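Local coordinates for Lmo2125 protein (Listeria monocytogenes serovar 1/2a, PDB 5TU0), which binds maltose and, as a lipoprotein of the cell membrane, probably delivers it for transport into the cell, at residues T10-V15 with P62-M66; G18-Y22 with M307-V311; K152-A158 with W205-P211; E266-G272 with Q335-P341. The protein carries 2 engineered substitutions. All blocks are in the same frame, centred on the assembly; numbering follows the deposited sequence. Where two conformers were deposited one is given.

Interaction 1 of 4, residues T10-V15 with P62-M66; sequences TLTVSV and PDVMM
Asp-63 turns its carboxylate across to the backbone of Thr-12, where OD2 accepts a hydrogen bond from Thr-12 N at 2.8 Å, nearly straight at 174°. The oxygen uses its anti lone pair, the one away from OD1. With CG anti to the carbonyl carbon and beside the backbone N (chi1 -64°), the acid reaches along the partner strand, and its CB lies 3.6 Å from Leu-11 CD1, the two side chains crossing obliquely. OD1 is engaged by Ser-282 and Asn-284, both of the tartronate pocket, and a second set of bonds thus fixes the group. Thr-12 O accepts from Val-64 N at 3.1 Å and, weakly, from Asp-63 N. Ser-14 N then donates to Val-64 O at 3.0 Å, so that Val-13 bridges Val-64.

The faces differ in character. On one, Ser-14 CB rests on the ring of Pro-62, 3.6 Å from its CB, while Thr-12 meets the same proline at about a right angle through CG2. On the other, the branches of Val-13 and Val-64 meet through their CG2 atoms, in one of two deposited conformers of Val-64, beside Trp-291 and Leu-292 of helix 285-295, which pack on Val-64. Where the direct bonding ends, a water accepts from Met-66 N and donates to Ser-14 O.

The strands run nearly parallel, 15° apart. With strand 37-42 hydrogen-bonded along the other edge of strand 10-15 and helix 45-58 leading back to strand 64-68, the contact belongs to the beta-alpha-beta core of a periplasmic-binding-protein lobe.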
loop_
_atom_site.group_PDB
_atom_site.type_symbol
_atom_site.label_atom_id
_atom_site.label_comp_id
_atom_site.label_asym_id
_atom_site.label_seq_id
_atom_site.Cartn_x
_atom_site.Cartn_y
_atom_site.Cartn_z
ATOM N N THR A 10 12.675 -30.823 6.501
ATOM C CA THR A 10 12.432 -30.037 5.286
ATOM C C THR A 10 11.385 -28.922 5.524
ATOM O O THR A 10 10.552 -29.027 6.433
ATOM C CB THR A 10 12.040 -30.970 4.110
ATOM O OG1 THR A 10 11.857 -30.210 2.897
ATOM C CG2 THR A 10 10.776 -31.769 4.440
ATOM N N LEU A 11 11.461 -27.866 4.708
ATOM C CA LEU A 11 10.599 -26.685 4.817
ATOM C C LEU A 11 10.115 -26.267 3.424
ATOM O O LEU A 11 10.920 -26.103 2.510
ATOM C CB LEU A 11 11.393 -25.528 5.421
ATOM C CG LEU A 11 10.608 -24.235 5.683
ATOM C CD1 LEU A 11 9.765 -24.385 6.939
ATOM C CD2 LEU A 11 11.540 -23.043 5.804
ATOM N N THR A 12 8.804 -26.090 3.256
ATOM C CA THR A 12 8.269 -25.671 1.961
ATOM C C THR A 12 7.948 -24.176 1.959
ATOM O O THR A 12 7.118 -23.690 2.758
ATOM C CB THR A 12 7.054 -26.514 1.546
ATOM O OG1 THR A 12 7.453 -27.886 1.453
ATOM C CG2 THR A 12 6.530 -26.072 0.199
ATOM N N VAL A 13 8.592 -23.460 1.034
ATOM C CA VAL A 13 8.476 -22.007 0.933
ATOM C C VAL A 13 7.766 -21.712 -0.364
ATOM O O VAL A 13 8.251 -22.106 -1.417
ATOM C CB VAL A 13 9.876 -21.350 0.923
ATOM C CG1 VAL A 13 9.795 -19.833 0.706
ATOM C CG2 VAL A 13 10.618 -21.689 2.204
ATOM N N SER A 14 6.594 -21.074 -0.279
ATOM C CA SER A 14 5.817 -20.725 -1.460
ATOM C C SER A 14 5.843 -19.229 -1.713
ATOM O O SER A 14 5.490 -18.428 -0.838
ATOM C CB SER A 14 4.366 -21.197 -1.334
ATOM O OG SER A 14 3.658 -20.998 -2.556
ATOM N N VAL A 15 6.227 -18.844 -2.927
ATOM C CA VAL A 15 6.274 -17.441 -3.278
ATOM C C VAL A 15 5.818 -17.201 -4.696
ATOM O O VAL A 15 5.800 -18.102 -5.523
ATOM C CB VAL A 15 7.695 -16.824 -3.100
ATOM C CG1 VAL A 15 8.077 -16.735 -1.634
ATOM C CG2 VAL A 15 8.766 -17.577 -3.907
ATOM N N PRO A 62 1.855 -25.011 1.942
ATOM C CA PRO A 62 3.264 -24.719 2.229
ATOM C C PRO A 62 3.437 -24.324 3.699
ATOM O O PRO A 62 2.460 -23.955 4.365
ATOM C CB PRO A 62 3.558 -23.513 1.315
ATOM C CG PRO A 62 2.239 -22.849 1.169
ATOM C CD PRO A 62 1.261 -23.970 1.078
ATOM N N ASP A 63 4.665 -24.410 4.206
ATOM C CA ASP A 63 4.950 -24.020 5.581
ATOM C C ASP A 63 5.023 -22.526 5.760
ATOM O O ASP A 63 4.547 -21.993 6.778
ATOM C CB ASP A 63 6.277 -24.606 6.027
ATOM C CG ASP A 63 6.256 -26.104 6.056
ATOM O OD1 ASP A 63 5.436 -26.656 6.813
ATOM O OD2 ASP A 63 7.078 -26.716 5.342
ATOM N N VAL A 64 5.644 -21.834 4.800
ATOM C CA VAL A 64 5.762 -20.379 4.858
ATOM C C VAL A 64 5.435 -19.772 3.499
ATOM O O VAL A 64 5.620 -20.400 2.456
ATOM C CB VAL A 64 7.162 -19.904 5.300
ATOM C CG1 VAL A 64 7.453 -20.320 6.740
ATOM C CG2 VAL A 64 8.222 -20.434 4.358
ATOM N N MET A 65 4.920 -18.550 3.537
ATOM C CA MET A 65 4.540 -17.823 2.337
ATOM C C MET A 65 4.506 -16.334 2.676
ATOM O O MET A 65 4.837 -15.945 3.782
ATOM C CB MET A 65 3.186 -18.346 1.848
ATOM C CG MET A 65 2.019 -18.041 2.782
ATOM S SD MET A 65 0.875 -19.424 3.023
ATOM C CE MET A 65 1.857 -20.303 4.232
ATOM N N MET A 66 4.109 -15.505 1.728
ATOM C CA MET A 66 4.012 -14.086 1.975
ATOM C C MET A 66 2.556 -13.653 1.907
ATOM O O MET A 66 1.695 -14.369 1.377
ATOM C CB MET A 66 4.849 -13.314 0.953
ATOM C CG MET A 66 6.338 -13.651 0.996
ATOM S SD MET A 66 7.266 -12.889 -0.361
ATOM C CE MET A 66 6.924 -11.176 -0.075
HETATM O O HOH W 1 3.746 -16.345 -1.032
#

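Interaction 2 of 4, residues G18-Y22 with M307-V311; sequences GYKDY and MTNEV
Tyr-19 and Glu-310 supply the one hydrogen bond between the two segments: the phenol donates to OE2, with OH and OE2 2.7 Å apart. It meets the carboxylate on the syn side but 27° out of its plane, and ring and carboxylate are turned 36° against each other. Lys-274 extends the polar group, donating to Tyr-19 OH and forming a long, weak ion pair with Glu-310 OE1.

Apolar touches are few and loose. Met-307 lays CG at the edge of the Tyr-22 ring, 4.2 Å from CD1, in one of two deposited conformers. A chi1 of 66° puts Thr-308 OG1 between its backbone N and carbonyl carbon and leaves CG2 anti to the latter, 4.2 Å from Tyr-19 CD1.

OG1 accepts from Glu-310 N at 3.2 Å in an ST turn and is also hydrogen-bonded to Leu-304 O. The turn starts on the last residue of helix 298-308 and passes through Asn-309, with its positive phi. Tyr-22 OH ties helix 17-34 to helix 298-308 through Asn-300 O.

A phenol between an ammonium group and a carboxylate is likely to be polarised, and the lysine, though distant, may favour the charged form of Glu-310.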
loop_
_atom_site.group_PDB
_atom_site.type_symbol
_atom_site.label_atom_id
_atom_site.label_comp_id
_atom_site.label_asym_id
_atom_site.label_seq_id
_atom_site.Cartn_x
_atom_site.Cartn_y
_atom_site.Cartn_z
ATOM N N GLY A 18 7.848 -13.551 -8.960
ATOM C CA GLY A 18 8.825 -12.480 -8.802
ATOM C C GLY A 18 9.825 -12.636 -7.675
ATOM O O GLY A 18 10.794 -11.904 -7.613
ATOM N N TYR A 19 9.594 -13.586 -6.779
ATOM C CA TYR A 19 10.509 -13.814 -5.669
ATOM C C TYR A 19 11.205 -15.173 -5.730
ATOM O O TYR A 19 12.038 -15.462 -4.882
ATOM C CB TYR A 19 9.767 -13.712 -4.345
ATOM C CG TYR A 19 9.031 -12.407 -4.158
ATOM C CD1 TYR A 19 9.715 -11.209 -4.116
ATOM C CD2 TYR A 19 7.644 -12.381 -3.988
ATOM C CE1 TYR A 19 9.047 -10.008 -3.949
ATOM C CE2 TYR A 19 6.968 -11.184 -3.822
ATOM C CZ TYR A 19 7.672 -9.999 -3.799
ATOM O OH TYR A 19 7.003 -8.818 -3.633
ATOM N N LYS A 20 10.879 -15.984 -6.737
ATOM C CA LYS A 20 11.448 -17.337 -6.838
ATOM C C LYS A 20 12.974 -17.316 -6.908
ATOM O O LYS A 20 13.640 -18.037 -6.149
ATOM C CB LYS A 20 10.867 -18.082 -8.046
ATOM C CG LYS A 20 11.076 -19.587 -7.980
ATOM C CD LYS A 20 10.673 -20.248 -9.280
ATOM C CE LYS A 20 10.896 -21.747 -9.228
ATOM N NZ LYS A 20 10.744 -22.310 -10.594
ATOM N N ASP A 21 13.528 -16.489 -7.795
ATOM C CA ASP A 21 15.003 -16.397 -7.933
ATOM C C ASP A 21 15.669 -15.926 -6.640
ATOM O O ASP A 21 16.734 -16.418 -6.254
ATOM C CB ASP A 21 15.391 -15.461 -9.077
ATOM C CG ASP A 21 14.996 -15.999 -10.446
ATOM O OD1 ASP A 21 14.673 -17.201 -10.557
ATOM O OD2 ASP A 21 15.033 -15.219 -11.423
ATOM N N TYR A 22 15.034 -14.956 -5.983
ATOM C CA TYR A 22 15.528 -14.426 -4.730
ATOM C C TYR A 22 15.573 -15.505 -3.665
ATOM O O TYR A 22 16.608 -15.683 -3.002
ATOM C CB TYR A 22 14.662 -13.242 -4.260
ATOM C CG TYR A 22 14.845 -12.913 -2.810
ATOM C CD1 TYR A 22 16.007 -12.300 -2.364
ATOM C CD2 TYR A 22 13.838 -13.196 -1.873
ATOM C CE1 TYR A 22 16.189 -12.003 -1.020
ATOM C CE2 TYR A 22 14.007 -12.896 -0.528
ATOM C CZ TYR A 22 15.185 -12.293 -0.110
ATOM O OH TYR A 22 15.371 -11.980 1.224
ATOM N N MET A 307 17.842 -7.668 -5.633
ATOM C CA MET A 307 17.199 -8.507 -6.635
ATOM C C MET A 307 15.904 -7.975 -7.241
ATOM O O MET A 307 15.643 -8.157 -8.432
ATOM C CB MET A 307 16.884 -9.855 -5.983
ATOM C CG MET A 307 18.127 -10.640 -5.629
ATOM S SD MET A 307 18.994 -11.142 -7.116
ATOM C CE MET A 307 17.868 -12.370 -7.767
ATOM N N THR A 308 15.115 -7.294 -6.426
ATOM C CA THR A 308 13.745 -6.895 -6.817
ATOM C C THR A 308 13.421 -5.418 -6.800
ATOM O O THR A 308 12.396 -5.035 -7.331
ATOM C CB THR A 308 12.738 -7.546 -5.844
ATOM O OG1 THR A 308 12.915 -6.990 -4.533
ATOM C CG2 THR A 308 12.934 -9.052 -5.786
ATOM N N ASN A 309 14.279 -4.607 -6.185
ATOM C CA ASN A 309 14.052 -3.168 -6.011
ATOM C C ASN A 309 12.878 -2.856 -5.069
ATOM O O ASN A 309 12.446 -1.716 -4.998
ATOM C CB ASN A 309 13.909 -2.400 -7.351
ATOM C CG ASN A 309 15.236 -2.207 -8.067
ATOM O OD1 ASN A 309 15.337 -1.391 -8.972
ATOM N ND2 ASN A 309 16.256 -2.940 -7.658
ATOM N N GLU A 310 12.388 -3.857 -4.338
ATOM C CA GLU A 310 11.333 -3.609 -3.356
ATOM C C GLU A 310 11.993 -3.130 -2.078
ATOM O O GLU A 310 13.028 -3.643 -1.678
ATOM C CB GLU A 310 10.451 -4.838 -3.177
ATOM C CG GLU A 310 9.709 -5.135 -4.479
ATOM C CD GLU A 310 8.540 -6.057 -4.317
ATOM O OE1 GLU A 310 7.645 -5.731 -3.531
ATOM O OE2 GLU A 310 8.491 -7.085 -5.015
ATOM N N VAL A 311 11.394 -2.127 -1.451
ATOM C CA VAL A 311 11.967 -1.497 -0.277
ATOM C C VAL A 311 11.863 -2.367 0.969
ATOM O O VAL A 311 10.768 -2.768 1.352
ATOM C CB VAL A 311 11.317 -0.127 -0.020
ATOM C CG1 VAL A 311 11.953 0.543 1.183
ATOM C CG2 VAL A 311 11.455 0.742 -1.271
#

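Interaction 3 of 4, residues K152-A158 with W205-P211; sequences KNTGFLA and WFQDVWP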
loop_
_atom_site.group_PDB
_atom_site.type_symbol
_atom_site.label_atom_id
_atom_site.label_comp_id
_atom_site.label_asym_id
_atom_site.label_seq_id
_atom_site.Cartn_x
_atom_site.Cartn_y
_atom_site.Cartn_z
ATOM N N LYS A 152 -9.828 22.996 -18.952
ATOM C CA LYS A 152 -9.405 21.831 -18.160
ATOM C C LYS A 152 -7.932 21.568 -18.441
ATOM O O LYS A 152 -7.399 21.961 -19.506
ATOM C CB LYS A 152 -10.289 20.613 -18.450
ATOM C CG LYS A 152 -11.790 20.898 -18.335
ATOM C CD LYS A 152 -12.161 21.513 -16.993
ATOM C CE LYS A 152 -13.647 21.764 -16.889
ATOM N NZ LYS A 152 -14.004 22.243 -15.534
ATOM N N ASN A 153 -7.279 20.918 -17.480
ATOM C CA ASN A 153 -5.836 20.755 -17.517
ATOM C C ASN A 153 -5.427 19.433 -16.876
ATOM O O ASN A 153 -6.056 18.981 -15.936
ATOM C CB ASN A 153 -5.233 21.978 -16.786
ATOM C CG ASN A 153 -3.710 22.038 -16.857
ATOM O OD1 ASN A 153 -3.022 21.314 -16.142
ATOM N ND2 ASN A 153 -3.185 22.962 -17.675
ATOM N N THR A 154 -4.370 18.821 -17.418
ATOM C CA THR A 154 -3.863 17.540 -16.936
ATOM C C THR A 154 -2.464 17.657 -16.348
ATOM O O THR A 154 -1.752 16.648 -16.264
ATOM C CB THR A 154 -3.850 16.480 -18.078
ATOM O OG1 THR A 154 -3.064 16.959 -19.193
ATOM C CG2 THR A 154 -5.271 16.177 -18.546
ATOM N N GLY A 155 -2.073 18.872 -15.940
ATOM C CA GLY A 155 -0.751 19.119 -15.347
ATOM C C GLY A 155 -0.459 18.134 -14.230
ATOM O O GLY A 155 0.606 17.495 -14.200
ATOM N N PHE A 156 -1.422 18.013 -13.328
ATOM C CA PHE A 156 -1.364 17.063 -12.212
ATOM C C PHE A 156 -2.641 16.232 -12.224
ATOM O O PHE A 156 -3.735 16.784 -12.408
ATOM C CB PHE A 156 -1.241 17.797 -10.873
ATOM C CG PHE A 156 -1.550 16.930 -9.681
ATOM C CD1 PHE A 156 -0.671 15.948 -9.286
ATOM C CD2 PHE A 156 -2.731 17.094 -8.961
ATOM C CE1 PHE A 156 -0.958 15.130 -8.193
ATOM C CE2 PHE A 156 -3.015 16.290 -7.859
ATOM C CZ PHE A 156 -2.133 15.312 -7.482
ATOM N N LEU A 157 -2.506 14.914 -12.024
ATOM C CA LEU A 157 -3.673 14.034 -11.946
ATOM C C LEU A 157 -3.525 13.084 -10.784
ATOM O O LEU A 157 -2.419 12.633 -10.498
ATOM C CB LEU A 157 -3.827 13.194 -13.214
ATOM C CG LEU A 157 -4.003 13.925 -14.549
ATOM C CD1 LEU A 157 -3.895 12.938 -15.704
ATOM C CD2 LEU A 157 -5.320 14.683 -14.585
ATOM N N ALA A 158 -4.640 12.783 -10.130
ATOM C CA ALA A 158 -4.684 11.765 -9.048
ATOM C C ALA A 158 -6.044 11.071 -9.100
ATOM O O ALA A 158 -7.073 11.725 -9.277
ATOM C CB ALA A 158 -4.451 12.396 -7.693
ATOM N N TRP A 205 -10.493 20.281 -7.418
ATOM C CA TRP A 205 -9.760 19.720 -8.562
ATOM C C TRP A 205 -10.723 19.083 -9.567
ATOM O O TRP A 205 -10.644 19.356 -10.769
ATOM C CB TRP A 205 -8.695 18.720 -8.115
ATOM C CG TRP A 205 -7.445 19.390 -7.578
ATOM C CD1 TRP A 205 -7.211 19.810 -6.285
ATOM C CD2 TRP A 205 -6.258 19.706 -8.323
ATOM N NE1 TRP A 205 -5.954 20.378 -6.198
ATOM C CE2 TRP A 205 -5.352 20.326 -7.431
ATOM C CE3 TRP A 205 -5.879 19.539 -9.664
ATOM C CZ2 TRP A 205 -4.083 20.770 -7.837
ATOM C CZ3 TRP A 205 -4.631 19.982 -10.065
ATOM C CH2 TRP A 205 -3.739 20.580 -9.141
ATOM N N PHE A 206 -11.648 18.259 -9.079
ATOM C CA PHE A 206 -12.652 17.628 -9.972
ATOM C C PHE A 206 -13.507 18.620 -10.742
ATOM O O PHE A 206 -13.720 18.462 -11.963
ATOM C CB PHE A 206 -13.608 16.742 -9.168
ATOM C CG PHE A 206 -13.015 15.440 -8.775
ATOM C CD1 PHE A 206 -12.742 14.497 -9.743
ATOM C CD2 PHE A 206 -12.784 15.127 -7.436
ATOM C CE1 PHE A 206 -12.221 13.270 -9.410
ATOM C CE2 PHE A 206 -12.238 13.907 -7.097
ATOM C CZ PHE A 206 -11.965 12.970 -8.080
ATOM N N GLN A 207 -13.982 19.639 -10.026
ATOM C CA GLN A 207 -14.926 20.600 -10.580
ATOM C C GLN A 207 -14.308 21.776 -11.363
ATOM O O GLN A 207 -14.894 22.215 -12.358
ATOM C CB GLN A 207 -15.854 21.099 -9.463
ATOM C CG GLN A 207 -16.828 20.031 -8.970
ATOM C CD GLN A 207 -17.912 19.705 -10.002
ATOM O OE1 GLN A 207 -18.542 20.609 -10.556
ATOM N NE2 GLN A 207 -18.148 18.412 -10.249
ATOM N N ASP A 208 -13.124 22.245 -10.952
ATOM C CA ASP A 208 -12.495 23.419 -11.587
ATOM C C ASP A 208 -11.314 23.172 -12.506
ATOM O O ASP A 208 -10.968 24.051 -13.291
ATOM C CB ASP A 208 -11.986 24.389 -10.514
ATOM C CG ASP A 208 -13.064 24.841 -9.560
ATOM O OD1 ASP A 208 -14.253 24.672 -9.847
ATOM O OD2 ASP A 208 -12.703 25.380 -8.506
ATOM N N VAL A 209 -10.686 22.017 -12.424
ATOM C CA VAL A 209 -9.448 21.795 -13.168
ATOM C C VAL A 209 -9.488 20.601 -14.109
ATOM O O VAL A 209 -9.151 20.696 -15.270
ATOM C CB VAL A 209 -8.306 21.503 -12.153
ATOM C CG1 VAL A 209 -6.999 21.121 -12.843
ATOM C CG2 VAL A 209 -8.102 22.674 -11.211
ATOM N N TRP A 210 -9.911 19.459 -13.594
ATOM C CA TRP A 210 -9.794 18.239 -14.363
ATOM C C TRP A 210 -10.802 17.924 -15.475
ATOM O O TRP A 210 -11.964 18.344 -15.425
ATOM C CB TRP A 210 -9.754 17.037 -13.409
ATOM C CG TRP A 210 -8.534 16.929 -12.603
ATOM C CD1 TRP A 210 -7.268 17.354 -12.938
ATOM C CD2 TRP A 210 -8.397 16.209 -11.371
ATOM N NE1 TRP A 210 -6.376 17.005 -11.946
ATOM C CE2 TRP A 210 -7.043 16.303 -10.977
ATOM C CE3 TRP A 210 -9.299 15.536 -10.537
ATOM C CZ2 TRP A 210 -6.567 15.729 -9.800
ATOM C CZ3 TRP A 210 -8.812 14.959 -9.346
ATOM C CH2 TRP A 210 -7.466 15.069 -8.999
ATOM N N PRO A 211 -10.343 17.154 -16.479
ATOM C CA PRO A 211 -11.224 16.624 -17.502
ATOM C C PRO A 211 -12.303 15.762 -16.837
ATOM O O PRO A 211 -12.044 15.136 -15.776
ATOM C CB PRO A 211 -10.302 15.740 -18.349
ATOM C CG PRO A 211 -8.950 16.275 -18.148
ATOM C CD PRO A 211 -8.932 16.837 -16.757
HETATM O O HOH W 2 -13.454 19.881 -14.224
#
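Trp-210 and Phe-156 are joined through the indole NE1, which donates to Phe-156 O at 2.7 Å, the carbonyl oxygen lying 20° out of the indole plane. The same indole carries its six-membered ring on to Ala-158, where Trp-210 CH2 lies 3.4 Å from Ala-158 O, and Leu-157 CD2 packs against NE1 and CD1. With CG anti to its backbone N (chi1 164°), the Phe-156 ring lies beside Trp-210 and points its edge at the face of Trp-205 in a T-shaped pair, centroids 5.1 Å apart and planes at 74°.

Farther out, Asn-153 N donates to Val-209 O at 2.9 Å, while Asn-153 OD1 accepts from Gly-155 N in an Asx turn that shapes the approach to Phe-156. Thr-154 CG2 covers Pro-211 CG. Lys-152 runs its methylenes past the carbonyls of Val-209 and Trp-210, with NZ donating to a water that donates to Phe-206 O and Trp-210 O. Behind the helix end, Trp-205 O holds both Val-209 N and Trp-210 N.

Trp-160 meets both tryptophans, and Tyr-201 takes up Trp-205 NE1. Both buried indole nitrogens therefore have acceptors, so the aromatic cluster joins strand 156-157 to the end of helix 193-208 without leaving those polar groups unpaired.

Interaction 4 of 4, residues E266-G272 with Q335-P341; sequences EYSPFAG and QYKNAQP
Ala-271 sets its methyl into the angle between Tyr-336 and Ala-339, CB lying 3.5 Å from the tyrosine CE1 and 3.6 Å from the alanine CB. The ring gets there because CG stands anti to the backbone N (chi1 -162°), which carries the ring alongside the 266-272 segment until its edge also faces Gly-272 O. Pro-269 closes the other side of Ala-339, with CG 4.2 Å from CB.

Around this small apolar centre the backbones form a single bridge. Gln-340 N donates to Pro-269 O at 3.1 Å, and Gln-340 O accepts from Ala-271 N at 2.8 Å, the donor standing 58° above the carbonyl plane. One residue thus grips the chain on both sides of Phe-270. A type I turn from Tyr-336 to Ala-339 brings the chain from the helix into this position.

Toward the edge, Glu-266 lays CB and CG over the amide of Asn-338, CG being 3.3 Å from OD1, with carboxylate and amide planes 40° apart. Its charge is met outside by Lys-257, with Thr-260 bonded to the other oxygen.

Helix 163-172 lies along one flank, where Tyr-167 stacks on Phe-270. Strand 105-121 packs through Thr-115 against Pro-269, Gln-335 and Ala-339, and helix 94-99 borders the far end, with Asp-96 and Gln-99 holding Tyr-336 OH and Lys-95, Lys-98 and Gln-99 touching Pro-341.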
loop_
_atom_site.group_PDB
_atom_site.type_symbol
_atom_site.label_atom_id
_atom_site.label_comp_id
_atom_site.label_asym_id
_atom_site.label_seq_id
_atom_site.Cartn_x
_atom_site.Cartn_y
_atom_site.Cartn_z
ATOM N N GLU A 266 1.783 16.756 5.731
ATOM C CA GLU A 266 2.076 15.785 4.704
ATOM C C GLU A 266 0.865 14.948 4.353
ATOM O O GLU A 266 0.011 14.662 5.195
ATOM C CB GLU A 266 3.221 14.866 5.138
ATOM C CG GLU A 266 4.529 15.593 5.376
ATOM C CD GLU A 266 4.981 16.365 4.142
ATOM O OE1 GLU A 266 5.112 15.753 3.074
ATOM O OE2 GLU A 266 5.194 17.579 4.238
ATOM N N TYR A 267 0.790 14.576 3.078
ATOM C CA TYR A 267 -0.208 13.636 2.590
ATOM C C TYR A 267 0.085 12.362 3.406
ATOM O O TYR A 267 1.253 11.983 3.549
ATOM C CB TYR A 267 0.015 13.407 1.106
ATOM C CG TYR A 267 -1.160 12.908 0.320
ATOM C CD1 TYR A 267 -1.459 11.544 0.245
ATOM C CD2 TYR A 267 -1.944 13.789 -0.409
ATOM C CE1 TYR A 267 -2.525 11.092 -0.519
ATOM C CE2 TYR A 267 -2.996 13.338 -1.180
ATOM C CZ TYR A 267 -3.281 11.998 -1.236
ATOM O OH TYR A 267 -4.353 11.573 -1.996
ATOM N N SER A 268 -0.966 11.715 3.902
ATOM C CA SER A 268 -0.818 10.565 4.799
ATOM C C SER A 268 -1.474 9.307 4.249
ATOM O O SER A 268 -2.499 8.855 4.759
ATOM C CB SER A 268 -1.397 10.936 6.156
ATOM O OG SER A 268 -0.759 12.095 6.657
ATOM N N PRO A 269 -0.865 8.713 3.209
ATOM C CA PRO A 269 -1.458 7.556 2.556
ATOM C C PRO A 269 -1.377 6.286 3.392
ATOM O O PRO A 269 -0.753 6.310 4.436
ATOM C CB PRO A 269 -0.605 7.407 1.309
ATOM C CG PRO A 269 0.747 7.850 1.751
ATOM C CD PRO A 269 0.489 8.986 2.695
ATOM N N PHE A 270 -2.034 5.218 2.949
ATOM C CA PHE A 270 -1.927 3.927 3.641
ATOM C C PHE A 270 -0.490 3.394 3.527
ATOM O O PHE A 270 0.136 3.502 2.474
ATOM C CB PHE A 270 -2.885 2.878 3.067
ATOM C CG PHE A 270 -4.338 3.140 3.364
ATOM C CD1 PHE A 270 -4.790 3.222 4.670
ATOM C CD2 PHE A 270 -5.257 3.288 2.333
ATOM C CE1 PHE A 270 -6.127 3.461 4.949
ATOM C CE2 PHE A 270 -6.598 3.530 2.608
ATOM C CZ PHE A 270 -7.031 3.607 3.916
ATOM N N ALA A 271 0.012 2.835 4.624
ATOM C CA ALA A 271 1.341 2.214 4.666
ATOM C C ALA A 271 1.141 0.749 4.273
ATOM O O ALA A 271 0.675 -0.047 5.091
ATOM C CB ALA A 271 1.923 2.309 6.069
ATOM N N GLY A 272 1.495 0.394 3.043
ATOM C CA GLY A 272 1.309 -0.961 2.540
ATOM C C GLY A 272 2.598 -1.754 2.594
ATOM O O GLY A 272 3.628 -1.296 3.134
ATOM N N GLN A 335 8.148 9.021 1.981
ATOM C CA GLN A 335 6.695 9.109 2.122
ATOM C C GLN A 335 6.169 8.149 3.200
ATOM O O GLN A 335 5.228 8.465 3.926
ATOM C CB GLN A 335 5.994 8.848 0.792
ATOM C CG GLN A 335 4.517 9.170 0.831
ATOM C CD GLN A 335 4.262 10.640 1.105
ATOM O OE1 GLN A 335 4.916 11.512 0.539
ATOM N NE2 GLN A 335 3.310 10.917 1.975
ATOM N N TYR A 336 6.810 6.995 3.333
ATOM C CA TYR A 336 6.364 5.999 4.318
ATOM C C TYR A 336 6.374 6.568 5.745
ATOM O O TYR A 336 5.574 6.154 6.586
ATOM C CB TYR A 336 7.221 4.729 4.208
ATOM C CG TYR A 336 6.607 3.520 4.844
ATOM C CD1 TYR A 336 5.626 2.783 4.174
ATOM C CD2 TYR A 336 7.013 3.091 6.093
ATOM C CE1 TYR A 336 5.073 1.650 4.745
ATOM C CE2 TYR A 336 6.468 1.965 6.667
ATOM C CZ TYR A 336 5.495 1.260 5.994
ATOM O OH TYR A 336 4.964 0.149 6.597
ATOM N N LYS A 337 7.244 7.551 6.001
ATOM C CA LYS A 337 7.321 8.209 7.315
ATOM C C LYS A 337 5.975 8.816 7.700
ATOM O O LYS A 337 5.646 8.888 8.877
ATOM C CB LYS A 337 8.364 9.333 7.333
ATOM C CG LYS A 337 9.799 8.913 7.074
ATOM C CD LYS A 337 10.677 10.149 6.971
ATOM C CE LYS A 337 12.074 9.817 6.502
ATOM N NZ LYS A 337 12.766 8.891 7.434
ATOM N N ASN A 338 5.207 9.229 6.699
ATOM C CA ASN A 338 3.900 9.851 6.927
ATOM C C ASN A 338 2.718 8.927 6.631
ATOM O O ASN A 338 1.580 9.364 6.704
ATOM C CB ASN A 338 3.793 11.117 6.061
ATOM C CG ASN A 338 4.933 12.090 6.306
ATOM O OD1 ASN A 338 5.666 12.448 5.387
ATOM N ND2 ASN A 338 5.109 12.482 7.535
ATOM N N ALA A 339 2.982 7.661 6.295
ATOM C CA ALA A 339 1.912 6.710 5.996
ATOM C C ALA A 339 1.461 5.962 7.246
ATOM O O ALA A 339 2.290 5.647 8.109
ATOM C CB ALA A 339 2.376 5.710 4.948
ATOM N N GLN A 340 0.156 5.683 7.338
ATOM C CA GLN A 340 -0.378 4.910 8.459
ATOM C C GLN A 340 -0.921 3.577 7.993
ATOM O O GLN A 340 -1.444 3.475 6.892
ATOM C CB GLN A 340 -1.477 5.641 9.224
ATOM C CG GLN A 340 -2.635 6.158 8.401
ATOM C CD GLN A 340 -2.387 7.552 7.895
ATOM O OE1 GLN A 340 -1.412 7.805 7.212
ATOM N NE2 GLN A 340 -3.275 8.474 8.246
ATOM N N PRO A 341 -0.801 2.537 8.836
ATOM C CA PRO A 341 -1.347 1.252 8.426
ATOM C C PRO A 341 -2.854 1.309 8.183
ATOM O O PRO A 341 -3.572 2.002 8.910
ATOM C CB PRO A 341 -1.073 0.338 9.642
ATOM C CG PRO A 341 0.015 0.984 10.385
ATOM C CD PRO A 341 -0.077 2.448 10.125
HETATM O O HOH W 3 5.309 13.061 2.938
#

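Interactions 1 and 3 are the buried contacts, on opposite sides of the chain's centre with their own centres about 46 Å apart; interactions 2 and 4 are only partly buried. Interaction 1 relies on a short parallel strand pairing with an aspartate side chain bonded to the backbone, interaction 3 on tryptophans and a helix end, yet both reach the same mixed sheet. Interactions 1 and 2 are neighbours: strand 10-15 leads into helix 17-34, and Met-66 SD packs on Tyr-19 CD2. Interaction 2 joins the start of helix 17-34 to the loop leaving helix 298-308 by phenol and acid, whereas interaction 4, nearest the chain's centre, combines a backbone bridge with packing of alanine, proline and a tyrosine ring.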